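Local coordinates for protein tryptophan synthase alpha chain (Aquifex aeolicus, PDB 2EKC) that probably cleaves indoleglycerol phosphate to indole and glyceraldehyde 3-phosphate as the alpha subunit of tryptophan synthase, in the last step of tryptophan biosynthesis, at residues D46-V58 / H68-V81. Numbering follows the deposited sequence.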
ATOM      1  N   ASP A  46      -2.119  -9.265  -4.356  1.00 13.45           N
ATOM      2  CA  ASP A  46      -2.062  -8.678  -5.697  1.00 13.85           C
ATOM      3  C   ASP A  46      -1.173  -7.448  -5.782  1.00 14.30           C
ATOM      4  O   ASP A  46      -0.545  -7.194  -6.811  1.00 14.08           O
ATOM      5  CB  ASP A  46      -3.470  -8.313  -6.153  1.00 11.10           C
ATOM      6  CG  ASP A  46      -4.376  -9.521  -6.223  1.00 14.15           C
ATOM      7  OD1 ASP A  46      -4.097 -10.402  -7.061  1.00 13.47           O
ATOM      8  OD2 ASP A  46      -5.349  -9.597  -5.437  1.00 13.33           O
ATOM      9  N   ILE A  47      -1.139  -6.679  -4.702  1.00 12.87           N
ATOM     10  CA  ILE A  47      -0.334  -5.464  -4.642  1.00 13.19           C
ATOM     11  C   ILE A  47       0.316  -5.425  -3.272  1.00 13.21           C
ATOM     12  O   ILE A  47      -0.354  -5.606  -2.253  1.00 13.77           O
ATOM     13  CB  ILE A  47      -1.206  -4.204  -4.823  1.00 12.97           C
ATOM     14  CG1 ILE A  47      -1.826  -4.197  -6.221  1.00 10.69           C
ATOM     15  CG2 ILE A  47      -0.360  -2.942  -4.600  1.00 14.91           C
ATOM     16  CD1 ILE A  47      -2.838  -3.086  -6.432  1.00 14.76           C
ATOM     17  N   LEU A  48       1.618  -5.183  -3.248  1.00 13.27           N
ATOM     18  CA  LEU A  48       2.349  -5.153  -1.993  1.00 13.81           C
ATOM     19  C   LEU A  48       2.681  -3.747  -1.518  1.00 13.53           C
ATOM     20  O   LEU A  48       3.093  -2.903  -2.310  1.00 15.49           O
ATOM     21  CB  LEU A  48       3.648  -5.951  -2.147  1.00 14.91           C
ATOM     22  CG  LEU A  48       4.483  -6.185  -0.891  1.00 17.53           C
ATOM     23  CD1 LEU A  48       3.704  -7.091   0.058  1.00 17.57           C
ATOM     24  CD2 LEU A  48       5.816  -6.818  -1.262  1.00 15.20           C
ATOM     25  N   GLU A  49       2.473  -3.489  -0.227  1.00 11.93           N
ATOM     26  CA  GLU A  49       2.836  -2.201   0.349  1.00 12.58           C
ATOM     27  C   GLU A  49       4.023  -2.524   1.254  1.00 12.98           C
ATOM     28  O   GLU A  49       3.901  -3.316   2.197  1.00 13.84           O
ATOM     29  CB  GLU A  49       1.714  -1.594   1.191  1.00 14.26           C
ATOM     30  CG  GLU A  49       0.422  -1.315   0.454  1.00 19.20           C
ATOM     31  CD  GLU A  49      -0.505  -0.421   1.261  1.00 22.03           C
ATOM     32  OE1 GLU A  49      -0.505  -0.537   2.503  1.00 21.18           O
ATOM     33  OE2 GLU A  49      -1.235   0.392   0.653  1.00 22.66           O
ATOM     34  N   ILE A  50       5.164  -1.917   0.958  1.00 11.76           N
ATOM     35  CA  ILE A  50       6.392  -2.147   1.711  1.00 10.37           C
ATOM     36  C   ILE A  50       6.631  -1.025   2.712  1.00 11.56           C
ATOM     37  O   ILE A  50       6.850   0.121   2.320  1.00 10.40           O
ATOM     38  CB  ILE A  50       7.596  -2.238   0.741  1.00 12.28           C
ATOM     39  CG1 ILE A  50       7.328  -3.324  -0.311  1.00 13.53           C
ATOM     40  CG2 ILE A  50       8.874  -2.530   1.516  1.00 12.08           C
ATOM     41  CD1 ILE A  50       8.448  -3.494  -1.362  1.00 12.88           C
ATOM     42  N   GLY A  51       6.589  -1.357   4.003  1.00 11.87           N
ATOM     43  CA  GLY A  51       6.782  -0.351   5.036  1.00 11.87           C
ATOM     44  C   GLY A  51       8.226   0.060   5.286  1.00 12.01           C
ATOM     45  O   GLY A  51       9.082  -0.782   5.540  1.00 11.31           O
ATOM     46  N   PHE A  52       8.477   1.367   5.216  1.00 11.12           N
ATOM     47  CA  PHE A  52       9.803   1.966   5.427  1.00 11.48           C
ATOM     48  C   PHE A  52       9.774   2.551   6.847  1.00 12.85           C
ATOM     49  O   PHE A  52       9.170   3.596   7.078  1.00 12.28           O
ATOM     50  CB  PHE A  52      10.011   3.058   4.358  1.00  9.80           C
ATOM     51  CG  PHE A  52      11.272   3.881   4.518  1.00  9.75           C
ATOM     52  CD1 PHE A  52      12.314   3.472   5.344  1.00 11.96           C
ATOM     53  CD2 PHE A  52      11.423   5.064   3.790  1.00 13.93           C
ATOM     54  CE1 PHE A  52      13.490   4.226   5.445  1.00 12.11           C
ATOM     55  CE2 PHE A  52      12.592   5.828   3.881  1.00 13.02           C
ATOM     56  CZ  PHE A  52      13.629   5.408   4.710  1.00 15.92           C
ATOM     57  N   PRO A  53      10.419   1.875   7.816  1.00 12.86           N
ATOM     58  CA  PRO A  53      10.453   2.328   9.215  1.00 14.65           C
ATOM     59  C   PRO A  53      10.768   3.813   9.389  1.00 15.16           C
ATOM     60  O   PRO A  53      11.748   4.311   8.837  1.00 16.16           O
ATOM     61  CB  PRO A  53      11.520   1.435   9.841  1.00 14.27           C
ATOM     62  CG  PRO A  53      11.412   0.171   9.032  1.00 14.85           C
ATOM     63  CD  PRO A  53      11.300   0.709   7.630  1.00 12.27           C
ATOM     64  N   PHE A  54       9.941   4.505  10.171  1.00 14.68           N
ATOM     65  CA  PHE A  54      10.117   5.936  10.412  1.00 12.68           C
ATOM     66  C   PHE A  54      10.068   6.253  11.911  1.00 15.39           C
ATOM     67  O   PHE A  54       9.330   5.619  12.670  1.00 15.88           O
ATOM     68  CB  PHE A  54       9.034   6.721   9.657  1.00 12.29           C
ATOM     69  CG  PHE A  54       9.186   8.215   9.749  1.00 14.21           C
ATOM     70  CD1 PHE A  54      10.392   8.827   9.423  1.00 13.19           C
ATOM     71  CD2 PHE A  54       8.117   9.013  10.151  1.00 14.61           C
ATOM     72  CE1 PHE A  54      10.532  10.216   9.496  1.00 11.90           C
ATOM     73  CE2 PHE A  54       8.246  10.404  10.225  1.00 14.31           C
ATOM     74  CZ  PHE A  54       9.455  11.004   9.898  1.00 13.07           C
ATOM     75  N   SER A  55      10.845   7.248  12.331  1.00 13.69           N
ATOM     76  CA  SER A  55      10.925   7.626  13.744  1.00 15.80           C
ATOM     77  C   SER A  55       9.701   8.326  14.335  1.00 16.21           C
ATOM     78  O   SER A  55       9.575   8.414  15.560  1.00 16.32           O
ATOM     79  CB  SER A  55      12.147   8.522  13.968  1.00 16.36           C
ATOM     80  OG  SER A  55      11.969   9.762  13.307  1.00 18.77           O
ATOM     81  N   ASP A  56       8.803   8.828  13.490  1.00 16.62           N
ATOM     82  CA  ASP A  56       7.620   9.525  13.991  1.00 15.56           C
ATOM     83  C   ASP A  56       6.391   9.251  13.127  1.00 16.54           C
ATOM     84  O   ASP A  56       5.832  10.166  12.507  1.00 13.25           O
ATOM     85  CB  ASP A  56       7.900  11.032  14.059  1.00 16.90           C
ATOM     86  CG  ASP A  56       6.862  11.780  14.877  1.00 18.25           C
ATOM     87  OD1 ASP A  56       6.330  11.185  15.841  1.00 15.65           O
ATOM     88  OD2 ASP A  56       6.598  12.962  14.571  1.00 17.53           O
ATOM     89  N   PRO A  57       5.944   7.981  13.099  1.00 15.02           N
ATOM     90  CA  PRO A  57       4.794   7.479  12.339  1.00 15.63           C
ATOM     91  C   PRO A  57       3.430   7.900  12.874  1.00 15.23           C
ATOM     92  O   PRO A  57       2.608   7.052  13.226  1.00 15.31           O
ATOM     93  CB  PRO A  57       4.989   5.973  12.410  1.00 14.26           C
ATOM     94  CG  PRO A  57       5.498   5.801  13.808  1.00 14.51           C
ATOM     95  CD  PRO A  57       6.539   6.897  13.906  1.00 14.41           C
ATOM     96  N   VAL A  58       3.182   9.206  12.911  1.00 16.51           N
ATOM     97  CA  VAL A  58       1.923   9.739  13.429  1.00 16.58           C
ATOM     98  C   VAL A  58       0.647   9.310  12.701  1.00 18.06           C
ATOM     99  O   VAL A  58      -0.447   9.434  13.251  1.00 18.41           O
ATOM    100  CB  VAL A  58       1.944  11.288  13.456  1.00 16.19           C
ATOM    101  CG1 VAL A  58       3.005  11.775  14.423  1.00 13.03           C
ATOM    102  CG2 VAL A  58       2.208  11.828  12.060  1.00 15.75           C
ATOM    103  N   HIS A  68       7.250   0.019  13.453  1.00 12.23           N
ATOM    104  CA  HIS A  68       8.194   1.081  13.107  1.00 10.56           C
ATOM    105  C   HIS A  68       9.354   1.116  14.103  1.00 11.04           C
ATOM    106  O   HIS A  68      10.527   1.038  13.728  1.00 11.24           O
ATOM    107  CB  HIS A  68       7.491   2.443  13.134  1.00  8.75           C
ATOM    108  CG  HIS A  68       6.783   2.794  11.862  1.00  8.55           C
ATOM    109  ND1 HIS A  68       7.442   3.302  10.762  1.00  8.42           N
ATOM    110  CD2 HIS A  68       5.471   2.753  11.529  1.00  8.96           C
ATOM    111  CE1 HIS A  68       6.564   3.563   9.807  1.00 10.22           C
ATOM    112  NE2 HIS A  68       5.360   3.240  10.248  1.00 10.50           N
ATOM    113  N   GLU A  69       9.002   1.241  15.378  1.00 11.17           N
ATOM    114  CA  GLU A  69       9.971   1.330  16.463  1.00 13.93           C
ATOM    115  C   GLU A  69      10.930   0.152  16.522  1.00 14.02           C
ATOM    116  O   GLU A  69      12.152   0.331  16.586  1.00 13.65           O
ATOM    117  CB  GLU A  69       9.237   1.454  17.800  1.00 15.68           C
ATOM    118  CG  GLU A  69      10.146   1.801  18.968  1.00 23.87           C
ATOM    119  CD  GLU A  69       9.432   1.733  20.301  1.00 27.28           C
ATOM    120  OE1 GLU A  69       8.296   2.241  20.389  1.00 30.58           O
ATOM    121  OE2 GLU A  69      10.009   1.176  21.262  1.00 31.06           O
ATOM    122  N   VAL A  70      10.373  -1.055  16.510  1.00 11.94           N
ATOM    123  CA  VAL A  70      11.180  -2.264  16.572  1.00 10.66           C
ATOM    124  C   VAL A  70      12.133  -2.325  15.378  1.00 12.53           C
ATOM    125  O   VAL A  70      13.330  -2.546  15.545  1.00 12.48           O
ATOM    126  CB  VAL A  70      10.277  -3.521  16.599  1.00 13.78           C
ATOM    127  CG1 VAL A  70      11.128  -4.793  16.529  1.00 10.83           C
ATOM    128  CG2 VAL A  70       9.432  -3.517  17.879  1.00 12.48           C
ATOM    129  N   ALA A  71      11.602  -2.120  14.174  1.00 10.05           N
ATOM    130  CA  ALA A  71      12.434  -2.150  12.973  1.00 11.69           C
ATOM    131  C   ALA A  71      13.581  -1.149  13.066  1.00 11.15           C
ATOM    132  O   ALA A  71      14.702  -1.453  12.682  1.00 14.02           O
ATOM    133  CB  ALA A  71      11.588  -1.861  11.735  1.00  9.65           C
ATOM    134  N   LEU A  72      13.305   0.048  13.575  1.00 13.36           N
ATOM    135  CA  LEU A  72      14.352   1.055  13.697  1.00 14.72           C
ATOM    136  C   LEU A  72      15.407   0.626  14.707  1.00 16.47           C
ATOM    137  O   LEU A  72      16.597   0.880  14.515  1.00 16.34           O
ATOM    138  CB  LEU A  72      13.764   2.408  14.103  1.00 16.04           C
ATOM    139  CG  LEU A  72      13.058   3.196  12.998  1.00 17.70           C
ATOM    140  CD1 LEU A  72      12.625   4.545  13.549  1.00 18.75           C
ATOM    141  CD2 LEU A  72      13.996   3.391  11.805  1.00 18.80           C
ATOM    142  N   LYS A  73      14.977  -0.024  15.785  1.00 16.73           N
ATOM    143  CA  LYS A  73      15.929  -0.479  16.782  1.00 19.33           C
ATOM    144  C   LYS A  73      16.740  -1.649  16.236  1.00 18.43           C
ATOM    145  O   LYS A  73      17.833  -1.924  16.720  1.00 19.90           O
ATOM    146  CB  LYS A  73      15.215  -0.844  18.088  1.00 21.41           C
ATOM    147  CG  LYS A  73      14.568   0.373  18.736  1.00 26.59           C
ATOM    148  CD  LYS A  73      14.440   0.252  20.245  1.00 30.27           C
ATOM    149  CE  LYS A  73      13.551  -0.899  20.649  1.00 31.59           C
ATOM    150  NZ  LYS A  73      13.330  -0.904  22.123  1.00 35.65           N
ATOM    151  N   ASN A  74      16.208  -2.338  15.227  1.00 16.83           N
ATOM    152  CA  ASN A  74      16.949  -3.434  14.605  1.00 17.12           C
ATOM    153  C   ASN A  74      17.948  -2.837  13.603  1.00 17.01           C
ATOM    154  O   ASN A  74      18.755  -3.557  13.020  1.00 16.44           O
ATOM    155  CB  ASN A  74      16.021  -4.411  13.868  1.00 16.82           C
ATOM    156  CG  ASN A  74      15.208  -5.280  14.811  1.00 16.51           C
ATOM    157  OD1 ASN A  74      15.652  -5.616  15.907  1.00 16.94           O
ATOM    158  ND2 ASN A  74      14.016  -5.667  14.376  1.00 14.97           N
ATOM    159  N   GLY A  75      17.876  -1.521  13.401  1.00 15.94           N
ATOM    160  CA  GLY A  75      18.790  -0.851  12.486  1.00 14.19           C
ATOM    161  C   GLY A  75      18.400  -0.844  11.018  1.00 14.47           C
ATOM    162  O   GLY A  75      19.255  -0.689  10.145  1.00 12.03           O
ATOM    163  N   ILE A  76      17.112  -1.011  10.734  1.00 12.32           N
ATOM    164  CA  ILE A  76      16.645  -1.022   9.356  1.00 12.63           C
ATOM    165  C   ILE A  76      16.788   0.356   8.717  1.00 13.07           C
ATOM    166  O   ILE A  76      16.316   1.358   9.260  1.00 11.27           O
ATOM    167  CB  ILE A  76      15.176  -1.472   9.279  1.00 13.61           C
ATOM    168  CG1 ILE A  76      15.049  -2.903   9.814  1.00 16.16           C
ATOM    169  CG2 ILE A  76      14.676  -1.378   7.841  1.00 13.50           C
ATOM    170  CD1 ILE A  76      15.854  -3.940   9.033  1.00 14.90           C
ATOM    171  N   ARG A  77      17.440   0.385   7.557  1.00 13.48           N
ATOM    172  CA  ARG A  77      17.692   1.614   6.805  1.00 12.99           C
ATOM    173  C   ARG A  77      16.942   1.578   5.485  1.00 12.70           C
ATOM    174  O   ARG A  77      16.415   0.543   5.089  1.00 11.96           O
ATOM    175  CB  ARG A  77      19.177   1.736   6.465  1.00 11.31           C
ATOM    176  CG  ARG A  77      20.149   1.531   7.611  1.00 15.54           C
ATOM    177  CD  ARG A  77      21.531   1.219   7.039  1.00 16.74           C
ATOM    178  NE  ARG A  77      21.523  -0.048   6.310  1.00 17.20           N
ATOM    179  CZ  ARG A  77      22.476  -0.445   5.469  1.00 20.25           C
ATOM    180  NH1 ARG A  77      23.528   0.329   5.231  1.00 19.12           N
ATOM    181  NH2 ARG A  77      22.384  -1.626   4.869  1.00 22.15           N
ATOM    182  N   PHE A  78      16.928   2.712   4.792  1.00 12.43           N
ATOM    183  CA  PHE A  78      16.286   2.798   3.489  1.00 12.32           C
ATOM    184  C   PHE A  78      16.963   1.774   2.574  1.00 12.90           C
ATOM    185  O   PHE A  78      16.310   1.131   1.755  1.00 13.86           O
ATOM    186  CB  PHE A  78      16.448   4.214   2.924  1.00 13.66           C
ATOM    187  CG  PHE A  78      15.829   4.409   1.564  1.00 16.73           C
ATOM    188  CD1 PHE A  78      14.527   3.991   1.307  1.00 15.48           C
ATOM    189  CD2 PHE A  78      16.542   5.047   0.552  1.00 16.06           C
ATOM    190  CE1 PHE A  78      13.941   4.206   0.060  1.00 17.98           C
ATOM    191  CE2 PHE A  78      15.966   5.269  -0.699  1.00 19.80           C
ATOM    192  CZ  PHE A  78      14.663   4.848  -0.945  1.00 18.76           C
ATOM    193  N   GLU A  79      18.277   1.614   2.725  1.00 11.62           N
ATOM    194  CA  GLU A  79      19.018   0.655   1.910  1.00 13.10           C
ATOM    195  C   GLU A  79      18.519  -0.773   2.116  1.00 13.69           C
ATOM    196  O   GLU A  79      18.497  -1.569   1.173  1.00 15.40           O
ATOM    197  CB  GLU A  79      20.517   0.711   2.230  1.00 13.97           C
ATOM    198  CG  GLU A  79      21.229   1.954   1.703  1.00 15.63           C
ATOM    199  CD  GLU A  79      21.074   3.161   2.607  1.00 18.22           C
ATOM    200  OE1 GLU A  79      20.388   3.050   3.643  1.00 21.05           O
ATOM    201  OE2 GLU A  79      21.651   4.222   2.289  1.00 17.26           O
ATOM    202  N   ASP A  80      18.132  -1.106   3.344  1.00 12.26           N
ATOM    203  CA  ASP A  80      17.643  -2.454   3.637  1.00 14.78           C
ATOM    204  C   ASP A  80      16.260  -2.638   3.025  1.00 14.15           C
ATOM    205  O   ASP A  80      15.914  -3.722   2.550  1.00 15.11           O
ATOM    206  CB  ASP A  80      17.576  -2.688   5.150  1.00 12.80           C
ATOM    207  CG  ASP A  80      18.929  -2.531   5.828  1.00 15.67           C
ATOM    208  OD1 ASP A  80      19.869  -3.274   5.477  1.00 16.23           O
ATOM    209  OD2 ASP A  80      19.051  -1.657   6.711  1.00 14.05           O
ATOM    210  N   VAL A  81      15.471  -1.570   3.040  1.00 12.32           N
ATOM    211  CA  VAL A  81      14.134  -1.614   2.471  1.00 12.52           C
ATOM    212  C   VAL A  81      14.196  -1.918   0.982  1.00 13.41           C
ATOM    213  O   VAL A  81      13.443  -2.754   0.483  1.00 13.19           O
ATOM    214  CB  VAL A  81      13.388  -0.274   2.666  1.00 12.99           C
ATOM    215  CG1 VAL A  81      12.070  -0.298   1.894  1.00 12.85           C
ATOM    216  CG2 VAL A  81      13.120  -0.041   4.156  1.00  9.68           C
TER
HETATM  217  O   HOH W   1      14.282   2.877   8.094  1.00 27.07           O
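P53 packs against A71, L72, I76 and V81 where the loop after strand 47-51 of the TIM barrel, the second of eight parallel strands, meets helix 62-73 and the start of helix 78-91. Its CG presses on A71 CB at 3.4 Å, tighter than usual for two carbons, while CB lies against L72 CD2, and CD rests against V81 CG2. Deeper in, the side chains of I50 and V81 slide past each other in opposite directions, I50 CG2 against V81 CG1. The F52 ring swings over the first turn of helix 78-91 because CG is anti to the backbone N (chi1 174°). Its CZ reaches F78 CB at 3.5 Å, and the two rings lie oblique, planes 34° apart; F78 is also stacked with F114.

H68 makes both the polar and the CH-pi contact. F54 N donates to H68 ND1 (2.8 Å) close to the ring plane. P57 CB sits over one face as a CH-pi contact, 3.5 Å from the ring centroid. H68 NE2 is hydrogen-bonded to OD2 of D60, a residue predicted to act as proton acceptor, so the ring joins this loop to the probable active site, to which E49 on the strand also belongs. A phenylalanine in place of H68 would probably leave F54 N and D60 without these partners. At the turn between the helices, G75 closes a Schellman motif, and R77, in the N-cap position, grips D80 side-on through NE and NH2. One water bridges loop and turn, donating to P53 O at 3.0 Å and I76 O at 2.8 Å.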